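Local coordinates for protein putative primosome component (Streptococcus pyogenes serotype M3, PDB 2QGZ) that probably binds ATP through a P-loop and acts as a loader of the replicative helicase in the bacterial primosome, at residues L155-L169 and T251-E263. Sequence-based numbering, arbitrary orientation.
With PO4 (phosphate ion), chain B.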
ATOM      1  N   LEU A 155       7.028   0.343  -0.793  1.00 38.43           N
ATOM      2  CA  LEU A 155       7.185  -0.435  -2.009  1.00 37.78           C
ATOM      3  C   LEU A 155       6.043  -0.215  -2.991  1.00 35.21           C
ATOM      4  O   LEU A 155       4.901   0.008  -2.597  1.00 33.97           O
ATOM      5  CB  LEU A 155       7.268  -1.930  -1.683  1.00 40.32           C
ATOM      6  CG  LEU A 155       8.597  -2.531  -1.219  1.00 44.82           C
ATOM      7  CD1 LEU A 155       8.997  -1.979   0.143  1.00 45.81           C
ATOM      8  CD2 LEU A 155       8.441  -4.040  -1.137  1.00 46.73           C
ATOM      9  N   TYR A 156       6.373  -0.256  -4.274  1.00 33.11           N
ATOM     10  CA  TYR A 156       5.392  -0.137  -5.341  1.00 31.67           C
ATOM     11  C   TYR A 156       5.441  -1.528  -5.988  1.00 30.86           C
ATOM     12  O   TYR A 156       6.383  -1.852  -6.721  1.00 29.25           O
ATOM     13  CB  TYR A 156       5.804   0.958  -6.334  1.00 34.37           C
ATOM     14  CG  TYR A 156       4.876   1.129  -7.534  1.00 35.17           C
ATOM     15  CD1 TYR A 156       4.999   0.313  -8.661  1.00 36.16           C
ATOM     16  CD2 TYR A 156       3.888   2.120  -7.546  1.00 33.73           C
ATOM     17  CE1 TYR A 156       4.176   0.481  -9.767  1.00 35.54           C
ATOM     18  CE2 TYR A 156       3.056   2.296  -8.645  1.00 33.73           C
ATOM     19  CZ  TYR A 156       3.207   1.473  -9.755  1.00 36.09           C
ATOM     20  OH  TYR A 156       2.401   1.645 -10.860  1.00 35.58           O
ATOM     21  N   LEU A 157       4.451  -2.361  -5.666  1.00 30.06           N
ATOM     22  CA  LEU A 157       4.373  -3.725  -6.185  1.00 30.25           C
ATOM     23  C   LEU A 157       3.440  -3.820  -7.366  1.00 29.73           C
ATOM     24  O   LEU A 157       2.246  -3.552  -7.245  1.00 31.90           O
ATOM     25  CB  LEU A 157       3.849  -4.697  -5.119  1.00 33.26           C
ATOM     26  CG  LEU A 157       4.775  -5.177  -4.014  1.00 36.05           C
ATOM     27  CD1 LEU A 157       4.021  -6.132  -3.101  1.00 36.22           C
ATOM     28  CD2 LEU A 157       5.965  -5.872  -4.632  1.00 38.01           C
ATOM     29  N   TYR A 158       3.959  -4.235  -8.506  1.00 30.05           N
ATOM     30  CA  TYR A 158       3.087  -4.360  -9.651  1.00 32.83           C
ATOM     31  C   TYR A 158       3.251  -5.717 -10.328  1.00 33.89           C
ATOM     32  O   TYR A 158       4.309  -6.343 -10.249  1.00 32.40           O
ATOM     33  CB  TYR A 158       3.352  -3.212 -10.627  1.00 32.19           C
ATOM     34  CG  TYR A 158       4.545  -3.413 -11.523  1.00 33.23           C
ATOM     35  CD1 TYR A 158       4.399  -4.011 -12.776  1.00 36.41           C
ATOM     36  CD2 TYR A 158       5.815  -3.001 -11.131  1.00 32.38           C
ATOM     37  CE1 TYR A 158       5.490  -4.192 -13.619  1.00 37.79           C
ATOM     38  CE2 TYR A 158       6.912  -3.177 -11.963  1.00 36.40           C
ATOM     39  CZ  TYR A 158       6.740  -3.777 -13.208  1.00 37.93           C
ATOM     40  OH  TYR A 158       7.816  -3.981 -14.038  1.00 41.92           O
ATOM     41  N   GLY A 159       2.188  -6.163 -10.989  1.00 36.89           N
ATOM     42  CA  GLY A 159       2.208  -7.445 -11.672  1.00 39.36           C
ATOM     43  C   GLY A 159       0.789  -7.828 -12.053  1.00 42.52           C
ATOM     44  O   GLY A 159      -0.141  -7.038 -11.858  1.00 43.14           O
ATOM     45  N   ASP A 160       0.617  -9.030 -12.588  1.00 43.44           N
ATOM     46  CA  ASP A 160      -0.698  -9.488 -12.998  1.00 45.83           C
ATOM     47  C   ASP A 160      -1.720  -9.444 -11.866  1.00 46.75           C
ATOM     48  O   ASP A 160      -1.374  -9.429 -10.683  1.00 46.95           O
ATOM     49  CB  ASP A 160      -0.619 -10.908 -13.572  1.00 48.05           C
ATOM     50  CG  ASP A 160       0.297 -10.998 -14.787  1.00 51.65           C
ATOM     51  OD1 ASP A 160       0.762  -9.939 -15.277  1.00 50.23           O
ATOM     52  OD2 ASP A 160       0.549 -12.132 -15.253  1.00 54.22           O
ATOM     53  N   MET A 161      -2.987  -9.431 -12.255  1.00 47.36           N
ATOM     54  CA  MET A 161      -4.090  -9.366 -11.323  1.00 47.40           C
ATOM     55  C   MET A 161      -4.291 -10.701 -10.599  1.00 46.03           C
ATOM     56  O   MET A 161      -4.170 -11.773 -11.201  1.00 47.60           O
ATOM     57  CB  MET A 161      -5.349  -8.972 -12.097  1.00 50.84           C
ATOM     58  CG  MET A 161      -6.541  -8.562 -11.246  1.00 56.32           C
ATOM     59  SD  MET A 161      -7.908  -7.934 -12.282  1.00 62.25           S
ATOM     60  CE  MET A 161      -8.765  -9.487 -12.667  1.00 60.63           C
ATOM     61  N   GLY A 162      -4.565 -10.627  -9.300  1.00 41.24           N
ATOM     62  CA  GLY A 162      -4.803 -11.827  -8.519  1.00 38.53           C
ATOM     63  C   GLY A 162      -3.637 -12.693  -8.069  1.00 38.28           C
ATOM     64  O   GLY A 162      -3.877 -13.793  -7.584  1.00 37.47           O
ATOM     65  N   ILE A 163      -2.392 -12.230  -8.197  1.00 35.73           N
ATOM     66  CA  ILE A 163      -1.251 -13.044  -7.766  1.00 33.38           C
ATOM     67  C   ILE A 163      -0.850 -12.885  -6.297  1.00 31.01           C
ATOM     68  O   ILE A 163       0.050 -13.570  -5.825  1.00 34.16           O
ATOM     69  CB  ILE A 163       0.006 -12.797  -8.650  1.00 32.02           C
ATOM     70  CG1 ILE A 163       0.501 -11.358  -8.474  1.00 32.11           C
ATOM     71  CG2 ILE A 163      -0.323 -13.079 -10.116  1.00 29.22           C
ATOM     72  CD1 ILE A 163       1.778 -11.048  -9.252  1.00 28.33           C
ATOM     73  N   GLY A 164      -1.519 -11.993  -5.575  1.00 29.26           N
ATOM     74  CA  GLY A 164      -1.208 -11.807  -4.167  1.00 28.34           C
ATOM     75  C   GLY A 164      -0.354 -10.591  -3.815  1.00 28.80           C
ATOM     76  O   GLY A 164       0.270 -10.558  -2.757  1.00 29.45           O
ATOM     77  N   LYS A 165      -0.320  -9.579  -4.677  1.00 28.64           N
ATOM     78  CA  LYS A 165       0.488  -8.409  -4.363  1.00 29.16           C
ATOM     79  C   LYS A 165      -0.052  -7.723  -3.118  1.00 29.90           C
ATOM     80  O   LYS A 165       0.714  -7.347  -2.234  1.00 30.02           O
ATOM     81  CB  LYS A 165       0.520  -7.444  -5.549  1.00 25.74           C
ATOM     82  CG  LYS A 165       1.278  -8.012  -6.754  1.00 24.74           C
ATOM     83  CD  LYS A 165       1.434  -6.989  -7.867  1.00 26.06           C
ATOM     84  CE  LYS A 165       0.092  -6.382  -8.268  1.00 26.55           C
ATOM     85  NZ  LYS A 165      -0.917  -7.410  -8.700  1.00 26.89           N
ATOM     86  N   SER A 166      -1.374  -7.584  -3.041  1.00 29.73           N
ATOM     87  CA  SER A 166      -1.990  -6.944  -1.885  1.00 31.66           C
ATOM     88  C   SER A 166      -1.852  -7.803  -0.623  1.00 31.83           C
ATOM     89  O   SER A 166      -1.720  -7.281   0.487  1.00 32.60           O
ATOM     90  CB  SER A 166      -3.473  -6.639  -2.171  1.00 32.75           C
ATOM     91  OG  SER A 166      -4.217  -7.823  -2.447  1.00 36.37           O
ATOM     92  N   TYR A 167      -1.875  -9.120  -0.790  1.00 33.24           N
ATOM     93  CA  TYR A 167      -1.736 -10.040   0.340  1.00 35.42           C
ATOM     94  C   TYR A 167      -0.373  -9.894   1.011  1.00 34.24           C
ATOM     95  O   TYR A 167      -0.276  -9.836   2.242  1.00 32.24           O
ATOM     96  CB  TYR A 167      -1.929 -11.483  -0.136  1.00 40.08           C
ATOM     97  CG  TYR A 167      -3.375 -11.930  -0.175  1.00 45.35           C
ATOM     98  CD1 TYR A 167      -4.394 -11.045  -0.518  1.00 49.05           C
ATOM     99  CD2 TYR A 167      -3.721 -13.247   0.103  1.00 48.84           C
ATOM    100  CE1 TYR A 167      -5.722 -11.461  -0.582  1.00 51.51           C
ATOM    101  CE2 TYR A 167      -5.046 -13.676   0.037  1.00 52.72           C
ATOM    102  CZ  TYR A 167      -6.041 -12.778  -0.305  1.00 53.29           C
ATOM    103  OH  TYR A 167      -7.352 -13.205  -0.375  1.00 55.38           O
ATOM    104  N   LEU A 168       0.672  -9.836   0.188  1.00 33.68           N
ATOM    105  CA  LEU A 168       2.048  -9.681   0.655  1.00 33.18           C
ATOM    106  C   LEU A 168       2.154  -8.432   1.549  1.00 32.72           C
ATOM    107  O   LEU A 168       2.730  -8.472   2.635  1.00 33.44           O
ATOM    108  CB  LEU A 168       2.978  -9.530  -0.551  1.00 31.64           C
ATOM    109  CG  LEU A 168       4.490  -9.748  -0.456  1.00 35.29           C
ATOM    110  CD1 LEU A 168       5.162  -8.769  -1.400  1.00 34.99           C
ATOM    111  CD2 LEU A 168       5.010  -9.536   0.951  1.00 34.83           C
ATOM    112  N   LEU A 169       1.602  -7.323   1.069  1.00 32.44           N
ATOM    113  CA  LEU A 169       1.615  -6.064   1.805  1.00 32.05           C
ATOM    114  C   LEU A 169       0.746  -6.159   3.058  1.00 32.03           C
ATOM    115  O   LEU A 169       1.064  -5.570   4.090  1.00 29.36           O
ATOM    116  CB  LEU A 169       1.142  -4.930   0.889  1.00 31.35           C
ATOM    117  CG  LEU A 169       2.215  -4.027   0.264  1.00 33.03           C
ATOM    118  CD1 LEU A 169       3.467  -4.818  -0.068  1.00 30.81           C
ATOM    119  CD2 LEU A 169       1.646  -3.342  -0.976  1.00 31.89           C
ATOM    120  N   THR A 251       4.748   4.982   2.454  1.00 32.23           N
ATOM    121  CA  THR A 251       3.573   4.773   1.627  1.00 30.29           C
ATOM    122  C   THR A 251       3.842   3.676   0.614  1.00 31.27           C
ATOM    123  O   THR A 251       4.856   3.701  -0.083  1.00 32.00           O
ATOM    124  CB  THR A 251       3.227   6.076   0.907  1.00 29.86           C
ATOM    125  OG1 THR A 251       3.146   7.129   1.879  1.00 28.04           O
ATOM    126  CG2 THR A 251       1.905   5.957   0.160  1.00 26.38           C
ATOM    127  N   PHE A 252       2.942   2.700   0.548  1.00 31.40           N
ATOM    128  CA  PHE A 252       3.094   1.590  -0.385  1.00 31.14           C
ATOM    129  C   PHE A 252       1.994   1.632  -1.443  1.00 30.26           C
ATOM    130  O   PHE A 252       1.009   2.342  -1.286  1.00 30.43           O
ATOM    131  CB  PHE A 252       3.014   0.254   0.358  1.00 29.33           C
ATOM    132  CG  PHE A 252       4.092   0.057   1.386  1.00 31.11           C
ATOM    133  CD1 PHE A 252       4.161   0.871   2.513  1.00 32.28           C
ATOM    134  CD2 PHE A 252       5.039  -0.955   1.231  1.00 30.00           C
ATOM    135  CE1 PHE A 252       5.159   0.678   3.476  1.00 34.55           C
ATOM    136  CE2 PHE A 252       6.041  -1.156   2.184  1.00 31.11           C
ATOM    137  CZ  PHE A 252       6.103  -0.340   3.310  1.00 32.23           C
ATOM    138  N   PHE A 253       2.170   0.873  -2.520  1.00 30.04           N
ATOM    139  CA  PHE A 253       1.183   0.809  -3.593  1.00 30.06           C
ATOM    140  C   PHE A 253       1.231  -0.567  -4.245  1.00 31.04           C
ATOM    141  O   PHE A 253       2.216  -1.286  -4.120  1.00 32.15           O
ATOM    142  CB  PHE A 253       1.483   1.816  -4.716  1.00 30.48           C
ATOM    143  CG  PHE A 253       1.786   3.210  -4.254  1.00 27.43           C
ATOM    144  CD1 PHE A 253       3.041   3.532  -3.742  1.00 26.33           C
ATOM    145  CD2 PHE A 253       0.827   4.221  -4.387  1.00 28.76           C
ATOM    146  CE1 PHE A 253       3.348   4.848  -3.370  1.00 28.74           C
ATOM    147  CE2 PHE A 253       1.119   5.547  -4.018  1.00 28.36           C
ATOM    148  CZ  PHE A 253       2.386   5.860  -3.510  1.00 28.81           C
ATOM    149  N   THR A 254       0.161  -0.924  -4.941  1.00 30.97           N
ATOM    150  CA  THR A 254       0.119  -2.166  -5.710  1.00 31.33           C
ATOM    151  C   THR A 254      -0.515  -1.704  -7.022  1.00 33.21           C
ATOM    152  O   THR A 254      -1.320  -0.768  -7.037  1.00 30.22           O
ATOM    153  CB  THR A 254      -0.784  -3.256  -5.099  1.00 31.51           C
ATOM    154  OG1 THR A 254      -2.133  -2.804  -5.104  1.00 29.34           O
ATOM    155  CG2 THR A 254      -0.366  -3.587  -3.675  1.00 32.48           C
ATOM    156  N   SER A 255      -0.172  -2.346  -8.125  1.00 34.71           N
ATOM    157  CA  SER A 255      -0.732  -1.925  -9.397  1.00 38.13           C
ATOM    158  C   SER A 255      -0.535  -2.989 -10.475  1.00 39.46           C
ATOM    159  O   SER A 255       0.262  -3.910 -10.310  1.00 39.72           O
ATOM    160  CB  SER A 255      -0.056  -0.610  -9.822  1.00 38.14           C
ATOM    161  OG  SER A 255      -0.543  -0.141 -11.066  1.00 40.86           O
ATOM    162  N   ASN A 256      -1.277  -2.862 -11.573  1.00 41.66           N
ATOM    163  CA  ASN A 256      -1.146  -3.788 -12.692  1.00 44.31           C
ATOM    164  C   ASN A 256      -0.093  -3.221 -13.644  1.00 46.13           C
ATOM    165  O   ASN A 256       0.380  -3.918 -14.544  1.00 47.90           O
ATOM    166  CB  ASN A 256      -2.472  -3.937 -13.439  1.00 46.58           C
ATOM    167  CG  ASN A 256      -3.533  -4.632 -12.615  1.00 49.00           C
ATOM    168  OD1 ASN A 256      -3.320  -5.734 -12.118  1.00 52.78           O
ATOM    169  ND2 ASN A 256      -4.687  -3.995 -12.472  1.00 50.06           N
ATOM    170  N   TYR A 257       0.284  -1.963 -13.420  1.00 45.30           N
ATOM    171  CA  TYR A 257       1.253  -1.282 -14.271  1.00 46.14           C
ATOM    172  C   TYR A 257       2.523  -0.873 -13.544  1.00 45.11           C
ATOM    173  O   TYR A 257       2.500  -0.567 -12.355  1.00 45.78           O
ATOM    174  CB  TYR A 257       0.631  -0.010 -14.862  1.00 48.92           C
ATOM    175  CG  TYR A 257      -0.761  -0.187 -15.426  1.00 52.91           C
ATOM    176  CD1 TYR A 257      -0.975  -0.886 -16.621  1.00 55.51           C
ATOM    177  CD2 TYR A 257      -1.872   0.328 -14.755  1.00 53.61           C
ATOM    178  CE1 TYR A 257      -2.264  -1.063 -17.129  1.00 56.57           C
ATOM    179  CE2 TYR A 257      -3.161   0.154 -15.253  1.00 56.07           C
ATOM    180  CZ  TYR A 257      -3.350  -0.542 -16.437  1.00 57.03           C
ATOM    181  OH  TYR A 257      -4.627  -0.724 -16.917  1.00 59.65           O
ATOM    182  N   SER A 258       3.628  -0.848 -14.281  1.00 45.54           N
ATOM    183  CA  SER A 258       4.916  -0.430 -13.744  1.00 44.49           C
ATOM    184  C   SER A 258       4.862   1.094 -13.713  1.00 43.95           C
ATOM    185  O   SER A 258       3.868   1.680 -14.143  1.00 41.61           O
ATOM    186  CB  SER A 258       6.040  -0.866 -14.679  1.00 46.70           C
ATOM    187  OG  SER A 258       5.941  -0.185 -15.923  1.00 48.07           O
ATOM    188  N   PHE A 259       5.919   1.734 -13.217  1.00 43.74           N
ATOM    189  CA  PHE A 259       5.954   3.192 -13.164  1.00 45.44           C
ATOM    190  C   PHE A 259       5.665   3.782 -14.534  1.00 48.82           C
ATOM    191  O   PHE A 259       4.688   4.511 -14.719  1.00 48.37           O
ATOM    192  CB  PHE A 259       7.321   3.697 -12.702  1.00 43.44           C
ATOM    193  CG  PHE A 259       7.519   3.654 -11.218  1.00 43.55           C
ATOM    194  CD1 PHE A 259       6.428   3.715 -10.350  1.00 43.07           C
ATOM    195  CD2 PHE A 259       8.799   3.596 -10.683  1.00 41.84           C
ATOM    196  CE1 PHE A 259       6.614   3.722  -8.975  1.00 41.53           C
ATOM    197  CE2 PHE A 259       8.996   3.603  -9.311  1.00 41.87           C
ATOM    198  CZ  PHE A 259       7.900   3.667  -8.455  1.00 42.44           C
ATOM    199  N   ALA A 260       6.522   3.445 -15.493  1.00 52.09           N
ATOM    200  CA  ALA A 260       6.408   3.938 -16.858  1.00 54.01           C
ATOM    201  C   ALA A 260       5.042   3.697 -17.487  1.00 54.86           C
ATOM    202  O   ALA A 260       4.510   4.574 -18.160  1.00 54.93           O
ATOM    203  CB  ALA A 260       7.496   3.313 -17.717  1.00 55.80           C
ATOM    204  N   ASP A 261       4.480   2.511 -17.272  1.00 56.86           N
ATOM    205  CA  ASP A 261       3.171   2.174 -17.827  1.00 58.88           C
ATOM    206  C   ASP A 261       2.037   2.901 -17.109  1.00 59.36           C
ATOM    207  O   ASP A 261       1.014   3.221 -17.717  1.00 58.58           O
ATOM    208  CB  ASP A 261       2.918   0.660 -17.749  1.00 62.25           C
ATOM    209  CG  ASP A 261       3.416  -0.094 -18.981  1.00 66.21           C
ATOM    210  OD1 ASP A 261       4.644  -0.112 -19.239  1.00 66.13           O
ATOM    211  OD2 ASP A 261       2.566  -0.680 -19.693  1.00 68.43           O
ATOM    212  N   LEU A 262       2.210   3.148 -15.813  1.00 59.00           N
ATOM    213  CA  LEU A 262       1.177   3.830 -15.042  1.00 58.98           C
ATOM    214  C   LEU A 262       1.053   5.270 -15.506  1.00 61.29           C
ATOM    215  O   LEU A 262      -0.050   5.795 -15.654  1.00 61.34           O
ATOM    216  CB  LEU A 262       1.505   3.812 -13.548  1.00 55.89           C
ATOM    217  CG  LEU A 262       0.498   4.591 -12.696  1.00 54.67           C
ATOM    218  CD1 LEU A 262      -0.894   3.996 -12.880  1.00 51.93           C
ATOM    219  CD2 LEU A 262       0.919   4.572 -11.235  1.00 54.33           C
ATOM    220  N   GLU A 263       2.195   5.906 -15.732  1.00 63.01           N
ATOM    221  CA  GLU A 263       2.209   7.287 -16.176  1.00 66.22           C
ATOM    222  C   GLU A 263       1.646   7.398 -17.591  1.00 66.73           C
ATOM    223  O   GLU A 263       0.750   8.204 -17.851  1.00 65.66           O
ATOM    224  CB  GLU A 263       3.636   7.838 -16.136  1.00 67.32           C
ATOM    225  CG  GLU A 263       3.705   9.337 -16.356  1.00 70.52           C
ATOM    226  CD  GLU A 263       5.091   9.906 -16.115  1.00 72.06           C
ATOM    227  OE1 GLU A 263       5.219  11.149 -16.095  1.00 73.81           O
ATOM    228  OE2 GLU A 263       6.047   9.117 -15.949  1.00 72.16           O
TER
HETATM  229  P   PO4 B 401      -3.353  -8.544  -6.054  1.00 22.49           P
HETATM  230  O1  PO4 B 401      -3.120  -7.099  -5.759  1.00 22.49           O
HETATM  231  O2  PO4 B 401      -4.473  -8.673  -7.038  1.00 22.49           O
HETATM  232  O3  PO4 B 401      -2.105  -9.148  -6.646  1.00 22.49           O
HETATM  233  O4  PO4 B 401      -3.696  -9.249  -4.795  1.00 22.49           O
HETATM  234  O   HOH W   1      -3.897  -5.921  -9.598  1.00 64.06           O
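Tyr-156 CD2 touches Phe-253 CB at 3.7 Å, the two side chains crossing at about a right angle, where strands 155-158 and 251-255 run parallel in the central sheet of a P-loop NTPase fold. Leu-157 N donates to Phe-253 O at 2.9 Å, nearly straight at 170°. Ser-255 N to Leu-157 O and Gly-159 N to Ser-255 O carry the pairing up to the phosphate-binding loop.

On the face with Tyr-156 and Tyr-158, the loop and helix after strand 251-255 fold back over the rings. With CG anti to the backbone N (chi1 177°), the Tyr-156 ring slides past Phe-259 in the opposite direction, the planes at 47°. Phe-259 CE1 sits 3.4 Å from Tyr-156 CG, over the ring face and off centre. Tyr-156 OH donates to Tyr-257 O at 2.7 Å, from above the carbonyl plane. Ser-258 CB makes a CH-pi contact over the Tyr-158 ring, which also stacks on His-293. Tyr-257 N donates to Ser-255 OG, an ST turn.

On the other face, Leu-169 CD2 meets Thr-254 CG2 at 3.4 Å. Thr-254 OG1 is hydrogen-bonded to Asp-221 OD1 and Asp-222 N.

The loop from strand 155-158 to helix 165-169 fits a Walker A pattern. It holds a phosphate ion, probably from the crystallisation liquor, consistent with a nucleotide phosphate site. Gly-162 N, Lys-165 N and Ser-166 N donate to it. Ser-166 OG bonds phosphate O4 and Tyr-118 OH. Lys-165, bent at chi3 and chi4, curls back so that NZ reaches both Asp-160 O and, at 2.9 Å, phosphate O3. A water accepts weakly from Lys-165 NZ and donates to Asn-256 OD1 at 2.6 Å.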